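Local coordinates for Lys-gingipain catalytic subunit (Porphyromonas gingivalis, PDB 6I9A), which cleaves proteins after lysine as a secreted cysteine endopeptidase of family C25, a probable virulence factor in periodontal disease, at residues Y377-S382 with Y390-S395; Y434-T439 with K448-G453. All blocks are in the same frame, centred on the assembly; numbering follows the deposited sequence.

Interactions 1 and 2 each pair an outermost strand with its neighbour in the antiparallel sheet of the C-terminal Ig-like domain, and their centres lie 10 Å apart. The strand pair of interaction 1 comes earlier, and that of interaction 2 holds the last strand of the modelled chain. They touch through side chains, Tyr377 CB 3.6 Å from Ile438 CD1 and Leu379 CD1 3.7 Å from Lys448 CB, and the backbone oxygen Pro380 O also meets Ile450 CD1 at 3.7 Å. Both lie away from the catalytic Cys249, the inhibitor KYT-36 and the metal sites; their centres are about 29 Å (interaction 1) and 27 Å (interaction 2) from the chain centre.

Interaction 1. Residues Y377-S382 with Y390-S395; sequences YTLPAS and YSIQAS
Ile392 turns CG1 anti to its own carbonyl carbon (chi1 -66°), which sends its two branches to different partners on 377-382. CG1 meets the ring of Pro380 at CD, 3.8 Å away, the two side chains crossing at about a right angle; CG2 rests 3.9 Å from Leu379 CD2. Leu379 starts away from the other segment, yet its own chi1 of -61° and extended chi2 carry CD2 back to that methyl. Two residues along, Tyr377 and Ala394 touch through their beta carbons, and the tyrosine ring leads away from Ala394.

The backbone evidence is a pair of hydrogen bonds closing one ring: Thr378 N to Gln393 O at 2.9 Å and Gln393 N to Thr378 O at 3.2 Å. The donor of the first stands 41° above the carbonyl plane of Gln393, whereas the second reaches Thr378 O in its carbonyl plane. Gln393 O also receives a CA-H...O contact from Tyr377 CA, at 3.1 Å.

This is a beta hairpin of the C-terminal Ig-like domain: 377-378 is an outermost strand of the sheet, and 389-394 is bonded on its other edge to 419-424, for instance Ile392 with Ala420. Beyond Thr378 the segment is no longer strand, and Leu379 and Pro380 meet Ile392 through side chains; Pro380 has no amide hydrogen to give. Ile392 is buried, with Val436 and strand 399-404 also packing on it, while Tyr377 and Leu379 both reach Lys448 on strand 446-452.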
# COMPACT_ATOMS: atom_id res chain seq x y z
N TYR A 377 17.63 19.68 1.69
CA TYR A 377 16.66 20.65 1.19
C TYR A 377 17.11 22.04 1.58
O TYR A 377 17.91 22.19 2.52
CB TYR A 377 15.25 20.34 1.75
CG TYR A 377 15.16 20.52 3.24
CD1 TYR A 377 14.74 21.72 3.79
CD2 TYR A 377 15.55 19.51 4.10
CE1 TYR A 377 14.72 21.92 5.15
CE2 TYR A 377 15.53 19.69 5.48
CZ TYR A 377 15.11 20.91 6.00
OH TYR A 377 15.06 21.11 7.36
N THR A 378 16.56 23.01 0.89
CA THR A 378 16.71 24.43 1.23
C THR A 378 15.34 25.07 1.05
O THR A 378 14.76 25.01 -0.03
CB THR A 378 17.76 25.16 0.34
OG1 THR A 378 18.99 24.46 0.43
CG2 THR A 378 17.96 26.63 0.77
N LEU A 379 14.87 25.69 2.12
CA LEU A 379 13.63 26.45 2.05
C LEU A 379 13.93 27.92 1.80
O LEU A 379 14.91 28.45 2.36
CB LEU A 379 12.86 26.31 3.38
CG LEU A 379 12.44 24.91 3.80
CD1 LEU A 379 11.53 24.97 5.02
CD2 LEU A 379 11.76 24.14 2.64
N PRO A 380 13.10 28.61 1.04
CA PRO A 380 13.28 30.08 0.92
C PRO A 380 12.94 30.75 2.24
O PRO A 380 12.14 30.24 3.04
CB PRO A 380 12.28 30.47 -0.18
CG PRO A 380 11.18 29.44 -0.07
CD PRO A 380 11.89 28.15 0.31
N ALA A 381 13.53 31.95 2.48
CA ALA A 381 13.25 32.69 3.71
C ALA A 381 11.80 33.18 3.76
O ALA A 381 11.24 33.34 4.84
CB ALA A 381 14.19 33.88 3.82
N SER A 382 11.19 33.41 2.58
CA SER A 382 9.82 33.84 2.57
C SER A 382 9.09 33.28 1.35
O SER A 382 9.72 32.75 0.44
CB SER A 382 9.75 35.37 2.58
OG SER A 382 10.10 35.86 1.30
N TYR A 390 6.72 28.78 -6.64
CA TYR A 390 7.90 29.03 -5.84
C TYR A 390 8.92 27.97 -6.12
O TYR A 390 8.56 26.81 -6.31
CB TYR A 390 7.65 29.02 -4.33
CG TYR A 390 6.57 29.96 -3.86
CD1 TYR A 390 6.82 31.33 -3.69
CD2 TYR A 390 5.29 29.49 -3.58
CE1 TYR A 390 5.81 32.19 -3.26
CE2 TYR A 390 4.29 30.34 -3.12
CZ TYR A 390 4.55 31.69 -2.96
OH TYR A 390 3.52 32.52 -2.56
N SER A 391 10.20 28.29 -6.06
CA SER A 391 11.27 27.28 -6.13
C SER A 391 11.64 26.88 -4.72
O SER A 391 11.83 27.71 -3.84
CB SER A 391 12.48 27.85 -6.88
OG SER A 391 12.96 29.05 -6.29
N ILE A 392 11.76 25.55 -4.51
CA ILE A 392 12.16 24.96 -3.26
C ILE A 392 13.19 23.90 -3.65
O ILE A 392 12.94 23.16 -4.58
CB ILE A 392 10.96 24.42 -2.42
CG1 ILE A 392 10.09 25.64 -1.97
CG2 ILE A 392 11.48 23.63 -1.26
CD1 ILE A 392 8.88 25.38 -1.07
N GLN A 393 14.34 23.86 -2.97
CA GLN A 393 15.32 22.87 -3.37
C GLN A 393 15.25 21.66 -2.44
O GLN A 393 15.06 21.79 -1.23
CB GLN A 393 16.71 23.48 -3.46
CG GLN A 393 16.78 24.62 -4.50
CD GLN A 393 16.17 25.91 -3.99
OE1 GLN A 393 16.23 26.22 -2.79
NE2 GLN A 393 15.60 26.70 -4.90
N ALA A 394 15.41 20.48 -3.04
CA ALA A 394 15.37 19.21 -2.32
C ALA A 394 16.02 18.16 -3.19
O ALA A 394 16.15 18.36 -4.39
CB ALA A 394 13.94 18.82 -1.96
N SER A 395 16.42 17.04 -2.60
CA SER A 395 17.06 16.02 -3.42
C SER A 395 16.20 15.63 -4.61
O SER A 395 14.95 15.56 -4.50
CB SER A 395 17.48 14.78 -2.64
OG SER A 395 16.32 14.06 -2.21

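Interaction 2. Residues Y434-T439 with K448-G453; sequences YDVVIT and KQIQVG
Asp435 and Gln449 lie side by side and point the same way, joined by a hydrogen bond from Gln449 NE2 to Asp435 OD2 of 2.8 Å. The amide meets the carboxylate oxygen on its syn side, 29° out of the carboxylate plane, and the two flat groups are only 22° apart. A water also donates to Asp435 OD2 and, with its other hydrogen, to Lys448 O at 2.8 Å, so two donors hold one carboxylate oxygen. Gln449 has CG beside its backbone N and an extended chain beyond, which carries NE2 alongside Asp435.

On the face carrying Tyr434, Val436, Lys448 and Ile450 the closest side-chain contacts are apolar. Val436 CG2 touches Ile450 CD1 at 3.9 Å, and Tyr434 CD1 lies 3.6 Å from Val452 CG2, the methyl approaching the ring obliquely.

Four backbone bonds set this register, two around the Tyr434-Ile450 pair and two around Val436-Lys448; the straightest, Val436 N to Lys448 O, is 2.9 Å long with 174° at the hydrogen. Between them, at the non-hydrogen-bonded Asp435-Gln449 pair, Gln449 CA makes a CA-H...O contact of 3.1 Å with Tyr434 O. The result is an antiparallel beta hairpin made of the last two strands of the chain, 432-439 and 446-452, within the C-terminal Ig-like domain, with 446-452 an outermost strand of its sheet.

Further out, strand 432-439 is bonded on its other side to 399-404, through Asp435 with Ser403 and Val437 with Ala401. The Tyr434 ring is positioned by a hydrogen bond between its OH and Glu430 O and by an edge-to-face contact with Tyr409, while Val452 packs on Gln385.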
# COMPACT_ATOMS: atom_id res chain seq x y z
N TYR A 434 2.60 28.83 6.90
CA TYR A 434 2.33 27.80 5.90
C TYR A 434 3.16 26.56 6.10
O TYR A 434 4.35 26.68 6.37
CB TYR A 434 2.56 28.39 4.49
CG TYR A 434 1.46 29.39 4.15
CD1 TYR A 434 1.47 30.68 4.68
CD2 TYR A 434 0.39 29.02 3.35
CE1 TYR A 434 0.43 31.58 4.41
CE2 TYR A 434 -0.65 29.91 3.07
CZ TYR A 434 -0.63 31.17 3.64
OH TYR A 434 -1.69 32.02 3.37
N ASP A 435 2.54 25.40 5.97
CA ASP A 435 3.26 24.14 6.12
C ASP A 435 3.97 23.79 4.82
O ASP A 435 3.39 23.95 3.75
CB ASP A 435 2.25 23.03 6.52
CG ASP A 435 1.55 23.37 7.83
OD1 ASP A 435 0.30 23.57 7.81
OD2 ASP A 435 2.24 23.51 8.85
N VAL A 436 5.17 23.27 4.94
CA VAL A 436 5.96 22.80 3.82
C VAL A 436 6.38 21.41 4.16
O VAL A 436 7.04 21.20 5.16
CB VAL A 436 7.18 23.69 3.52
CG1 VAL A 436 7.95 23.17 2.30
CG2 VAL A 436 6.76 25.14 3.31
N VAL A 437 6.00 20.44 3.33
CA VAL A 437 6.30 19.01 3.55
C VAL A 437 7.06 18.52 2.36
O VAL A 437 6.67 18.79 1.21
CB VAL A 437 5.02 18.19 3.83
CG1 VAL A 437 5.33 16.69 3.92
CG2 VAL A 437 4.36 18.67 5.13
N ILE A 438 8.15 17.79 2.62
CA ILE A 438 8.96 17.19 1.57
C ILE A 438 9.09 15.72 1.82
O ILE A 438 9.51 15.33 2.92
CB ILE A 438 10.36 17.85 1.46
CG1 ILE A 438 10.25 19.41 1.41
CG2 ILE A 438 11.14 17.27 0.25
CD1 ILE A 438 11.67 20.11 1.43
N THR A 439 8.69 14.91 0.84
CA THR A 439 8.75 13.44 1.00
C THR A 439 9.47 12.85 -0.19
O THR A 439 9.56 13.45 -1.27
CB THR A 439 7.32 12.84 1.11
OG1 THR A 439 6.55 13.18 -0.05
CG2 THR A 439 6.56 13.30 2.37
N LYS A 448 8.04 21.24 7.89
CA LYS A 448 8.50 22.57 8.33
C LYS A 448 7.41 23.60 8.07
O LYS A 448 6.32 23.24 7.56
CB LYS A 448 9.80 22.94 7.59
CG LYS A 448 10.99 22.05 7.93
CD LYS A 448 11.48 22.25 9.40
CE LYS A 448 12.55 21.24 9.77
NZ LYS A 448 13.14 21.56 11.10
N GLN A 449 7.67 24.85 8.46
CA GLN A 449 6.73 25.92 8.22
C GLN A 449 7.48 27.14 7.75
O GLN A 449 8.67 27.31 8.03
CB GLN A 449 5.90 26.27 9.48
CG GLN A 449 4.92 25.18 9.90
CD GLN A 449 4.03 25.63 11.05
OE1 GLN A 449 4.50 26.20 12.04
NE2 GLN A 449 2.75 25.36 10.93
N ILE A 450 6.79 27.96 6.93
CA ILE A 450 7.32 29.26 6.50
C ILE A 450 6.28 30.33 6.84
O ILE A 450 5.11 30.18 6.47
CB ILE A 450 7.70 29.32 5.01
CG1 ILE A 450 8.73 28.23 4.65
CG2 ILE A 450 8.19 30.75 4.62
CD1 ILE A 450 9.08 28.24 3.14
N GLN A 451 6.71 31.39 7.55
CA GLN A 451 5.82 32.47 7.95
C GLN A 451 5.66 33.51 6.86
O GLN A 451 6.65 34.00 6.32
CB GLN A 451 6.30 33.12 9.27
CG GLN A 451 5.44 34.30 9.75
CD GLN A 451 3.98 33.98 9.95
OE1 GLN A 451 3.58 32.83 10.20
NE2 GLN A 451 3.14 34.99 9.86
N VAL A 452 4.39 33.84 6.54
CA VAL A 452 4.00 34.86 5.56
C VAL A 452 3.34 36.02 6.33
O VAL A 452 2.38 35.79 7.07
CB VAL A 452 3.07 34.27 4.47
CG1 VAL A 452 2.50 35.37 3.58
CG2 VAL A 452 3.80 33.23 3.63
N GLY A 453 3.88 37.22 6.16
CA GLY A 453 3.35 38.42 6.83
C GLY A 453 3.73 38.52 8.29
O GLY A 453 4.55 37.75 8.78
O HOH W 1 4.41 21.88 9.08